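Piwi domain-containing protein (Vanderwaltozyma polyspora, PDB 5THE) probably binds guide RNA as a budding-yeast Argonaute, this piece being the C-terminal lobe with its MID and PIWI domains. Local coordinates at residues Met103-Ser108 / Gln229-Val234; Lys111-Asp116 / Asn233-Met238; Leu188-Arg193 / Asp221-Asn226. All blocks are in the same frame, centred on the assembly; numbering follows the deposited sequence.

Contact 1 (Met103-Ser108 / Gln229-Val234). With nucleotides of chain B.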
# COMPACT_ATOMS: atom_id res chain seq x y z
N MET A 103 -5.51 26.88 0.89
CA MET A 103 -4.08 26.57 0.83
C MET A 103 -3.36 27.07 2.07
O MET A 103 -2.44 26.41 2.57
CB MET A 103 -3.47 27.21 -0.42
CG MET A 103 -3.92 26.56 -1.74
SD MET A 103 -3.54 24.80 -1.80
CE MET A 103 -1.77 24.86 -2.10
N ASP A 104 -3.78 28.22 2.59
CA ASP A 104 -3.13 28.75 3.78
C ASP A 104 -3.50 27.95 5.01
O ASP A 104 -2.64 27.67 5.86
CB ASP A 104 -3.52 30.22 3.97
CG ASP A 104 -2.72 30.87 5.07
OD1 ASP A 104 -1.56 31.24 4.81
OD2 ASP A 104 -3.24 31.01 6.20
N LYS A 105 -4.77 27.59 5.14
CA LYS A 105 -5.18 26.74 6.26
C LYS A 105 -4.50 25.38 6.18
O LYS A 105 -4.07 24.83 7.20
CB LYS A 105 -6.70 26.61 6.27
CG LYS A 105 -7.25 25.57 7.23
CD LYS A 105 -7.52 26.15 8.60
CE LYS A 105 -8.50 25.26 9.36
NZ LYS A 105 -8.21 23.81 9.20
N PHE A 106 -4.38 24.82 4.97
CA PHE A 106 -3.68 23.56 4.79
C PHE A 106 -2.24 23.65 5.31
O PHE A 106 -1.82 22.82 6.13
CB PHE A 106 -3.68 23.15 3.31
CG PHE A 106 -2.95 21.87 3.05
CD1 PHE A 106 -3.56 20.65 3.28
CD2 PHE A 106 -1.64 21.88 2.61
CE1 PHE A 106 -2.89 19.45 3.05
CE2 PHE A 106 -0.95 20.69 2.38
CZ PHE A 106 -1.57 19.47 2.60
N ALA A 107 -1.48 24.64 4.83
CA ALA A 107 -0.08 24.75 5.23
C ALA A 107 0.06 24.83 6.75
O ALA A 107 0.89 24.14 7.35
CB ALA A 107 0.58 25.95 4.56
N SER A 108 -0.76 25.65 7.40
CA SER A 108 -0.60 25.79 8.85
C SER A 108 -1.11 24.56 9.59
O SER A 108 -0.52 24.16 10.59
CB SER A 108 -1.29 27.06 9.35
OG SER A 108 -2.67 27.02 9.10
N GLN A 229 -8.78 17.35 9.85
CA GLN A 229 -8.66 15.91 9.65
C GLN A 229 -8.41 15.57 8.18
O GLN A 229 -7.55 14.74 7.86
CB GLN A 229 -9.93 15.22 10.16
CG GLN A 229 -10.02 13.72 9.87
CD GLN A 229 -9.19 12.86 10.81
OE1 GLN A 229 -7.99 13.08 10.99
NE2 GLN A 229 -9.84 11.87 11.42
N TYR A 230 -9.16 16.21 7.27
CA TYR A 230 -8.92 16.01 5.85
C TYR A 230 -7.50 16.41 5.47
O TYR A 230 -6.80 15.69 4.76
CB TYR A 230 -9.96 16.81 5.05
CG TYR A 230 -9.82 16.75 3.55
CD1 TYR A 230 -8.95 17.60 2.87
CD2 TYR A 230 -10.58 15.87 2.82
CE1 TYR A 230 -8.84 17.55 1.49
CE2 TYR A 230 -10.47 15.81 1.46
CZ TYR A 230 -9.60 16.65 0.80
OH TYR A 230 -9.53 16.59 -0.57
N ASN A 231 -7.07 17.58 5.95
CA ASN A 231 -5.74 18.06 5.62
C ASN A 231 -4.67 17.14 6.18
O ASN A 231 -3.67 16.88 5.51
CB ASN A 231 -5.56 19.49 6.14
CG ASN A 231 -6.40 20.48 5.36
OD1 ASN A 231 -6.91 20.15 4.28
ND2 ASN A 231 -6.55 21.67 5.89
N SER A 232 -4.87 16.64 7.40
CA SER A 232 -3.90 15.71 7.99
C SER A 232 -3.79 14.44 7.16
O SER A 232 -2.69 13.91 6.96
CB SER A 232 -4.30 15.37 9.42
OG SER A 232 -4.48 16.54 10.20
N ASN A 233 -4.92 13.92 6.69
CA ASN A 233 -4.88 12.71 5.87
C ASN A 233 -4.19 12.97 4.54
O ASN A 233 -3.38 12.15 4.09
CB ASN A 233 -6.29 12.17 5.65
CG ASN A 233 -6.89 11.59 6.93
OD1 ASN A 233 -6.17 11.29 7.87
ND2 ASN A 233 -8.20 11.45 6.97
N VAL A 234 -4.50 14.10 3.90
CA VAL A 234 -3.90 14.43 2.61
C VAL A 234 -2.38 14.44 2.73
O VAL A 234 -1.67 13.87 1.90
CB VAL A 234 -4.43 15.79 2.10
CG1 VAL A 234 -3.52 16.34 0.99
CG2 VAL A 234 -5.88 15.64 1.59
P A B 2 -10.40 13.32 -2.43
OP1 A B 2 -11.60 12.45 -2.59
OP2 A B 2 -10.54 14.78 -2.13
O5' A B 2 -9.46 12.66 -1.34
C5' A B 2 -8.09 13.04 -1.21
C4' A B 2 -7.54 12.65 0.13
O4' A B 2 -8.17 13.46 1.15
C3' A B 2 -7.83 11.23 0.58
O3' A B 2 -6.94 10.31 0.01
C2' A B 2 -7.72 11.33 2.09
O2' A B 2 -6.35 11.44 2.48
C1' A B 2 -8.37 12.69 2.32
N9 A B 2 -9.83 12.60 2.52
C8 A B 2 -10.80 12.59 1.55
N7 A B 2 -12.02 12.56 2.00
C5 A B 2 -11.84 12.58 3.38
C6 A B 2 -12.76 12.56 4.43
N6 A B 2 -14.07 12.53 4.19
N1 A B 2 -12.27 12.57 5.70
C2 A B 2 -10.94 12.61 5.87
N3 A B 2 -9.96 12.62 4.95
C4 A B 2 -10.50 12.60 3.72
P A B 3 -7.45 8.83 -0.30
OP1 A B 3 -6.27 8.22 -0.99
OP2 A B 3 -8.78 8.86 -0.97
O5' A B 3 -7.63 8.18 1.14
C5' A B 3 -6.51 8.02 2.00
C4' A B 3 -6.93 7.67 3.40
O4' A B 3 -7.63 8.78 4.02
C3' A B 3 -7.90 6.51 3.52
O3' A B 3 -7.23 5.28 3.42
C2' A B 3 -8.51 6.75 4.89
O2' A B 3 -7.61 6.34 5.92
C1' A B 3 -8.62 8.28 4.90
N9 A B 3 -9.92 8.66 4.37
C8 A B 3 -10.31 8.73 3.04
N7 A B 3 -11.57 9.05 2.90
C5 A B 3 -12.03 9.20 4.19
C6 A B 3 -13.29 9.53 4.68
N6 A B 3 -14.32 9.78 3.85
N1 A B 3 -13.42 9.59 6.02
C2 A B 3 -12.35 9.32 6.80
N3 A B 3 -11.10 8.98 6.45
C4 A B 3 -11.03 8.94 5.12

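Contact 2 (Lys111-Asp116 / Asn233-Met238). With nucleotides of chain B.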
# COMPACT_ATOMS: atom_id res chain seq x y z
N LYS A 111 1.73 21.91 9.20
CA LYS A 111 2.94 22.28 9.93
C LYS A 111 2.99 21.59 11.28
O LYS A 111 4.05 21.13 11.71
CB LYS A 111 3.02 23.80 10.10
CG LYS A 111 4.43 24.28 10.44
CD LYS A 111 4.50 25.79 10.68
CE LYS A 111 5.96 26.24 10.80
NZ LYS A 111 6.79 25.74 9.66
N GLN A 112 1.83 21.46 11.94
CA GLN A 112 1.74 20.83 13.26
C GLN A 112 2.21 19.38 13.24
O GLN A 112 2.58 18.83 14.29
CB GLN A 112 0.29 20.88 13.76
CG GLN A 112 -0.32 22.28 13.84
CD GLN A 112 0.27 23.14 14.96
OE1 GLN A 112 1.45 23.49 14.93
NE2 GLN A 112 -0.55 23.47 15.96
N LEU A 113 2.15 18.73 12.08
CA LEU A 113 2.61 17.35 11.96
C LEU A 113 4.08 17.26 11.56
O LEU A 113 4.63 16.15 11.54
CB LEU A 113 1.73 16.60 10.94
CG LEU A 113 0.25 16.64 11.31
CD1 LEU A 113 -0.63 16.25 10.13
CD2 LEU A 113 -0.02 15.73 12.49
N GLY A 114 4.70 18.38 11.22
CA GLY A 114 6.11 18.43 10.86
C GLY A 114 6.38 18.71 9.40
O GLY A 114 7.55 18.73 9.00
N VAL A 115 5.36 18.93 8.58
CA VAL A 115 5.53 19.19 7.16
C VAL A 115 5.39 20.68 6.94
O VAL A 115 4.34 21.27 7.21
CB VAL A 115 4.50 18.41 6.32
CG1 VAL A 115 4.79 18.62 4.85
CG2 VAL A 115 4.52 16.94 6.72
N ASP A 116 6.45 21.29 6.42
CA ASP A 116 6.53 22.73 6.24
C ASP A 116 6.42 23.02 4.74
O ASP A 116 7.35 22.73 3.98
CB ASP A 116 7.83 23.26 6.84
CG ASP A 116 7.97 24.77 6.73
OD1 ASP A 116 6.94 25.47 6.61
OD2 ASP A 116 9.13 25.25 6.78
N ASN A 233 -4.92 13.92 6.69
CA ASN A 233 -4.88 12.71 5.87
C ASN A 233 -4.19 12.97 4.54
O ASN A 233 -3.38 12.15 4.09
CB ASN A 233 -6.29 12.17 5.65
CG ASN A 233 -6.89 11.59 6.93
OD1 ASN A 233 -6.17 11.29 7.87
ND2 ASN A 233 -8.20 11.45 6.97
N VAL A 234 -4.50 14.10 3.90
CA VAL A 234 -3.90 14.43 2.61
C VAL A 234 -2.38 14.44 2.73
O VAL A 234 -1.67 13.87 1.90
CB VAL A 234 -4.43 15.79 2.10
CG1 VAL A 234 -3.52 16.34 0.99
CG2 VAL A 234 -5.88 15.64 1.59
N VAL A 235 -1.86 15.10 3.77
CA VAL A 235 -0.42 15.28 3.87
C VAL A 235 0.29 14.00 4.25
O VAL A 235 1.50 13.88 4.03
CB VAL A 235 -0.10 16.44 4.85
CG1 VAL A 235 -0.24 15.99 6.31
CG2 VAL A 235 1.28 17.04 4.56
N MET A 236 -0.43 13.02 4.82
CA MET A 236 0.18 11.71 5.03
C MET A 236 0.75 11.19 3.72
O MET A 236 1.91 10.74 3.66
CB MET A 236 -0.84 10.73 5.60
CG MET A 236 -1.26 11.06 7.04
SD MET A 236 -2.29 9.80 7.80
CE MET A 236 -1.10 8.67 8.51
N LYS A 237 -0.04 11.30 2.66
CA LYS A 237 0.37 10.81 1.35
C LYS A 237 1.51 11.65 0.78
O LYS A 237 2.47 11.11 0.24
CB LYS A 237 -0.84 10.80 0.40
CG LYS A 237 -1.92 9.81 0.85
CD LYS A 237 -3.35 10.37 0.74
CE LYS A 237 -3.80 10.59 -0.71
NZ LYS A 237 -3.85 9.35 -1.54
N MET A 238 1.40 12.98 0.90
CA MET A 238 2.47 13.86 0.43
C MET A 238 3.78 13.52 1.10
O MET A 238 4.82 13.39 0.44
CB MET A 238 2.10 15.31 0.71
CG MET A 238 0.84 15.77 -0.01
SD MET A 238 0.48 17.48 0.44
CE MET A 238 -0.76 17.93 -0.80
P A B 2 -10.40 13.32 -2.43
OP1 A B 2 -11.60 12.45 -2.59
OP2 A B 2 -10.54 14.78 -2.13
O5' A B 2 -9.46 12.66 -1.34
C5' A B 2 -8.09 13.04 -1.21
C4' A B 2 -7.54 12.65 0.13
O4' A B 2 -8.17 13.46 1.15
C3' A B 2 -7.83 11.23 0.58
O3' A B 2 -6.94 10.31 0.01
C2' A B 2 -7.72 11.33 2.09
O2' A B 2 -6.35 11.44 2.48
C1' A B 2 -8.37 12.69 2.32
N9 A B 2 -9.83 12.60 2.52
C8 A B 2 -10.80 12.59 1.55
N7 A B 2 -12.02 12.56 2.00
C5 A B 2 -11.84 12.58 3.38
C6 A B 2 -12.76 12.56 4.43
N6 A B 2 -14.07 12.53 4.19
N1 A B 2 -12.27 12.57 5.70
C2 A B 2 -10.94 12.61 5.87
N3 A B 2 -9.96 12.62 4.95
C4 A B 2 -10.50 12.60 3.72
P A B 3 -7.45 8.83 -0.30
OP1 A B 3 -6.27 8.22 -0.99
OP2 A B 3 -8.78 8.86 -0.97
O5' A B 3 -7.63 8.18 1.14
C5' A B 3 -6.51 8.02 2.00
C4' A B 3 -6.93 7.67 3.40
O4' A B 3 -7.63 8.78 4.02
C3' A B 3 -7.90 6.51 3.52
O3' A B 3 -7.23 5.28 3.42
C2' A B 3 -8.51 6.75 4.89
O2' A B 3 -7.61 6.34 5.92
C1' A B 3 -8.62 8.28 4.90
N9 A B 3 -9.92 8.66 4.37
C8 A B 3 -10.31 8.73 3.04
N7 A B 3 -11.57 9.05 2.90
C5 A B 3 -12.03 9.20 4.19
C6 A B 3 -13.29 9.53 4.68
N6 A B 3 -14.32 9.78 3.85
N1 A B 3 -13.42 9.59 6.02
C2 A B 3 -12.35 9.32 6.80
N3 A B 3 -11.10 8.98 6.45
C4 A B 3 -11.03 8.94 5.12

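Contact 3 (Leu188-Arg193 / Asp221-Asn226). With nucleotides of chain B.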
# COMPACT_ATOMS: atom_id res chain seq x y z
N LEU A 188 -0.25 20.31 -6.16
CA LEU A 188 -1.57 19.94 -5.66
C LEU A 188 -2.59 20.20 -6.76
O LEU A 188 -2.91 21.36 -7.06
CB LEU A 188 -1.91 20.71 -4.38
CG LEU A 188 -3.31 20.45 -3.83
CD1 LEU A 188 -3.51 18.96 -3.51
CD2 LEU A 188 -3.56 21.33 -2.60
N TYR A 189 -3.07 19.14 -7.39
CA TYR A 189 -4.15 19.29 -8.35
C TYR A 189 -5.46 19.40 -7.59
O TYR A 189 -5.81 18.51 -6.80
CB TYR A 189 -4.17 18.10 -9.31
CG TYR A 189 -3.03 18.06 -10.29
CD1 TYR A 189 -2.84 19.10 -11.20
CD2 TYR A 189 -2.18 16.96 -10.36
CE1 TYR A 189 -1.81 19.07 -12.11
CE2 TYR A 189 -1.13 16.92 -11.27
CZ TYR A 189 -0.95 17.98 -12.15
OH TYR A 189 0.08 17.96 -13.07
N VAL A 190 -6.19 20.50 -7.81
CA VAL A 190 -7.48 20.73 -7.17
C VAL A 190 -8.54 20.53 -8.24
O VAL A 190 -8.67 21.35 -9.16
CB VAL A 190 -7.56 22.13 -6.55
CG1 VAL A 190 -8.92 22.37 -5.91
CG2 VAL A 190 -6.44 22.31 -5.51
N LEU A 191 -9.30 19.45 -8.13
CA LEU A 191 -10.25 19.07 -9.18
C LEU A 191 -11.59 19.73 -8.95
O LEU A 191 -12.18 19.59 -7.87
CB LEU A 191 -10.43 17.55 -9.24
CG LEU A 191 -9.14 16.75 -9.19
CD1 LEU A 191 -9.45 15.27 -9.17
CD2 LEU A 191 -8.24 17.10 -10.37
N ARG A 192 -12.10 20.44 -9.96
CA ARG A 192 -13.41 21.06 -9.82
C ARG A 192 -14.50 20.02 -9.60
O ARG A 192 -15.42 20.23 -8.80
CB ARG A 192 -13.73 21.92 -11.05
CG ARG A 192 -15.16 22.45 -11.07
CD ARG A 192 -15.18 23.96 -11.09
NE ARG A 192 -16.53 24.52 -11.10
CZ ARG A 192 -17.11 25.05 -12.17
NH1 ARG A 192 -16.48 25.09 -13.34
NH2 ARG A 192 -18.34 25.53 -12.08
N ARG A 193 -14.43 18.89 -10.29
CA ARG A 193 -15.42 17.82 -10.14
C ARG A 193 -14.70 16.52 -9.82
O ARG A 193 -13.71 16.18 -10.48
CB ARG A 193 -16.27 17.66 -11.42
CG ARG A 193 -16.81 18.99 -12.04
CD ARG A 193 -18.17 19.43 -11.48
NE ARG A 193 -19.30 18.95 -12.28
CZ ARG A 193 -20.27 19.72 -12.79
NH1 ARG A 193 -20.27 21.02 -12.57
NH2 ARG A 193 -21.25 19.17 -13.50
N ASP A 221 -14.61 20.19 -3.73
CA ASP A 221 -15.72 20.27 -2.77
C ASP A 221 -15.36 19.64 -1.44
O ASP A 221 -15.98 19.97 -0.43
CB ASP A 221 -16.99 19.65 -3.33
CG ASP A 221 -17.64 20.51 -4.42
OD1 ASP A 221 -17.38 21.74 -4.44
OD2 ASP A 221 -18.41 19.98 -5.25
N ASN A 222 -14.35 18.77 -1.41
CA ASN A 222 -13.84 18.27 -0.14
C ASN A 222 -12.84 19.24 0.47
O ASN A 222 -12.98 19.65 1.63
CB ASN A 222 -13.18 16.91 -0.33
CG ASN A 222 -14.14 15.84 -0.73
OD1 ASN A 222 -15.33 15.91 -0.43
ND2 ASN A 222 -13.64 14.82 -1.43
N PHE A 223 -11.81 19.59 -0.31
CA PHE A 223 -10.72 20.43 0.18
C PHE A 223 -11.25 21.74 0.74
O PHE A 223 -10.81 22.19 1.81
CB PHE A 223 -9.74 20.69 -0.97
CG PHE A 223 -8.48 21.41 -0.56
CD1 PHE A 223 -7.83 21.08 0.62
CD2 PHE A 223 -7.93 22.39 -1.37
CE1 PHE A 223 -6.67 21.75 0.99
CE2 PHE A 223 -6.76 23.06 -1.01
CZ PHE A 223 -6.13 22.73 0.18
N LYS A 224 -12.22 22.35 0.06
CA LYS A 224 -12.73 23.66 0.44
C LYS A 224 -13.40 23.67 1.82
O LYS A 224 -13.65 24.75 2.35
CB LYS A 224 -13.72 24.16 -0.62
CG LYS A 224 -15.10 23.58 -0.51
CD LYS A 224 -15.92 23.86 -1.77
CE LYS A 224 -15.75 25.29 -2.24
NZ LYS A 224 -16.15 26.28 -1.20
N LYS A 225 -13.68 22.50 2.41
CA LYS A 225 -14.27 22.48 3.75
C LYS A 225 -13.26 22.89 4.82
O LYS A 225 -13.67 23.21 5.93
CB LYS A 225 -14.82 21.09 4.08
CG LYS A 225 -15.90 20.58 3.14
CD LYS A 225 -16.18 19.12 3.42
CE LYS A 225 -17.13 18.54 2.41
NZ LYS A 225 -17.44 17.10 2.62
N ASN A 226 -11.97 22.86 4.52
CA ASN A 226 -10.93 23.30 5.45
C ASN A 226 -10.92 22.49 6.74
O ASN A 226 -10.75 23.03 7.83
CB ASN A 226 -11.06 24.80 5.74
CG ASN A 226 -10.95 25.63 4.48
OD1 ASN A 226 -10.16 25.31 3.60
ND2 ASN A 226 -11.76 26.69 4.39
P A B 2 -10.40 13.32 -2.43
OP1 A B 2 -11.60 12.45 -2.59
OP2 A B 2 -10.54 14.78 -2.13
O5' A B 2 -9.46 12.66 -1.34
C5' A B 2 -8.09 13.04 -1.21
C4' A B 2 -7.54 12.65 0.13
O4' A B 2 -8.17 13.46 1.15
C3' A B 2 -7.83 11.23 0.58
O3' A B 2 -6.94 10.31 0.01
C2' A B 2 -7.72 11.33 2.09
O2' A B 2 -6.35 11.44 2.48
C1' A B 2 -8.37 12.69 2.32
N9 A B 2 -9.83 12.60 2.52
C8 A B 2 -10.80 12.59 1.55
N7 A B 2 -12.02 12.56 2.00
C5 A B 2 -11.84 12.58 3.38
C6 A B 2 -12.76 12.56 4.43
N6 A B 2 -14.07 12.53 4.19
N1 A B 2 -12.27 12.57 5.70
C2 A B 2 -10.94 12.61 5.87
N3 A B 2 -9.96 12.62 4.95
C4 A B 2 -10.50 12.60 3.72
O HOH W 1 -15.58 19.36 -6.28
O HOH W 2 -16.31 22.36 -7.31

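Contact 1 (Met103-Ser108 / Gln229-Val234)
Phe-106 and Asn-231 mark the crossing of helices 95-111 and 228-241, whose local axes approach to 9.7 Å at a crossing angle of -67°. Both helices pack on the parallel sheet of a Rossmann-like fold, as in the MID domain of Argonautes: Phe-106 reaches Leu-79, while Val-234 reaches Val-218.

The Phe-106 side chain leaves its helix with CG opposite the backbone N (chi1 179°), which carries the ring to the neighbouring helix. There Asn-231 meets it at an edge, its CG 3.5 Å from CD1 of Phe-106, with amide and ring planes 79° apart. The amide oxygen OD1 lies in the ring plane, 3.5 Å from Phe-106 CD1, and also in the plane of the Tyr-230 ring at its edge. A carbonyl oxygen suits this spot because aromatic rims are slightly positive. ND2, at the other end of the amide, donates to Asp-109, the carboxylate that also forms a salt bridge with Lys-105 NZ. Asparagine thus serves an apolar ring and a buried polar network at once, while Lys-105 crosses the amide at about a right angle, its CG at the margin of ND2.

Val-234 adds its methyl CG1, 3.8 Å from CE1 of Phe-106, and turns its other methyl towards the RNA, its small branched shape fitting between the two. Beyond the helix lies nucleotide A2 of chain B. Its ribose O4' lies over one face of the Tyr-230 ring, and the tyrosine OH donates to OP2 of A2 at 2.6 Å, although the position of that hydroxyl is less certain. Asn-233 brings ND2 to 2.9 Å from N3 of the A2 base, and CG2 of Val-234 sits 3.2 Å from O4' of the same nucleotide.

Contact 2 (Lys111-Asp116 / Asn233-Met238)
Val-235 meets Leu-113 and Val-115 without a ring or amide between them; the flat groups lie at the margins, where the Phe-106 ring touches Val-235 and Phe-69 adjoins Val-115. This aliphatic cluster joins helix 228-241 to a Schellman motif, the turn that ends helix 95-111 in the Rossmann-like, MID-type fold.

Glycine suits the positive phi of 110° at position 114, where a beta carbon would crowd the carbonyl oxygen of Leu-113. The N of Gly-114 donates to the O of Lys-111 at 2.9 Å, closing the type I turn between them. On either side of the glycine in sequence, Leu-113 and Val-115 both point their beta carbons at the helix; the chain then goes on to strand 117-118.

Val-235 divides its two methyls between them. A chi1 of 77° sets CG1 over the backbone, flanked by N and C, and CG1 touches CD1 of Leu-113 at 3.8 Å. The other methyl, CG2, settles against the fork of Val-115, 3.9 Å from each of its CB, CG1 and CG2 atoms. The two valine side chains run antiparallel, side by side, and beta-branched residues suit the site because each presents a compact, fairly rigid surface.

Outside this buried patch the loop is tied by charge: Lys-111, extended as far as CE and turned at its last torsion, brings NZ to 3.1 Å from OD1 of Asp-116, a salt bridge whose hydrogen bond is weak, and Gln-76 also donates to that oxygen. On another flank of the helix Lys-237 faces the RNA, its length and positive charge suited to phosphate oxygens. Bent at three torsions, it also reaches the backbone O of Ile-549 and a further RNA phosphate, while its CE lies 3.2 Å from O3' of A2 of chain B and its NZ donates to OP1 of A3 of chain B at 2.7 Å.

Contact 3 (Leu188-Arg193 / Asp221-Asn226)
Apolar packing comes first, with Leu-188 and Val-190 of strand 185-191 turned towards Phe-223 of the short helix 220-223. The strand is internal to the parallel sheet of the Rossmann-like, MID-type fold, bonded to strands 77-85 and 215-219, and the helix packs against it through Phe-223. Leu-188 CD2 is 4.0 Å from Phe-223 CE2 and equally near CZ, while CG2 of Val-190 stays more distant, 4.4 Å from Phe-223 CD2. Phe-223, with CG swung away from its own backbone N (chi1 -173°), drives its ring into the layer between sheet and helices, where Met-103 and Val-218 also touch it. A large aromatic suits a site met by so many neighbours.

Two waters bridge Arg-192 and Asp-221. The carbonyl O of Arg-192 accepts from both at 2.7 Å each; one of them accepts from the backbone N of Asp-221 at 2.9 Å, and the other donates to the Asp-221 carboxylate oxygen OD1 at 3.1 Å. The Arg-192 guanidinium itself turns to Asn-85 and Thr-89.

In the type I turn from Phe-223 to Asn-226, Asn-226 takes a positive phi of 61°, a conformation asparagine tolerates well. Asn-222 contacts the RNA: its ND2 donates to phosphate oxygen OP2 of A2 of chain B at 3.2 Å in an almost perfectly straight bond of 179°.

In the fold
From the N terminus, strand 77-85 leads into helix 95-111, which opens contact 1; the turn after that helix opens contact 2. The chain then passes through strands 117-118 and 124-127, helix 169-179 and strand 185-191, where contact 3 begins. Contact 3 closes first, over helix 197-210 and strand 215-219, and nests inside the loops of both others. Contacts 1 and 2 close in turn on helix 228-241, sharing Asn-233 and Val-234; their loops interleave, so they cross. Met-103 against Leu-188 joins contacts 1 and 3, and Met-238 against Leu-188 joins contacts 2 and 3. Together they tie helices 95-111 and 228-241 to each other, and helix 220-223 to strand 185-191, beside the RNA.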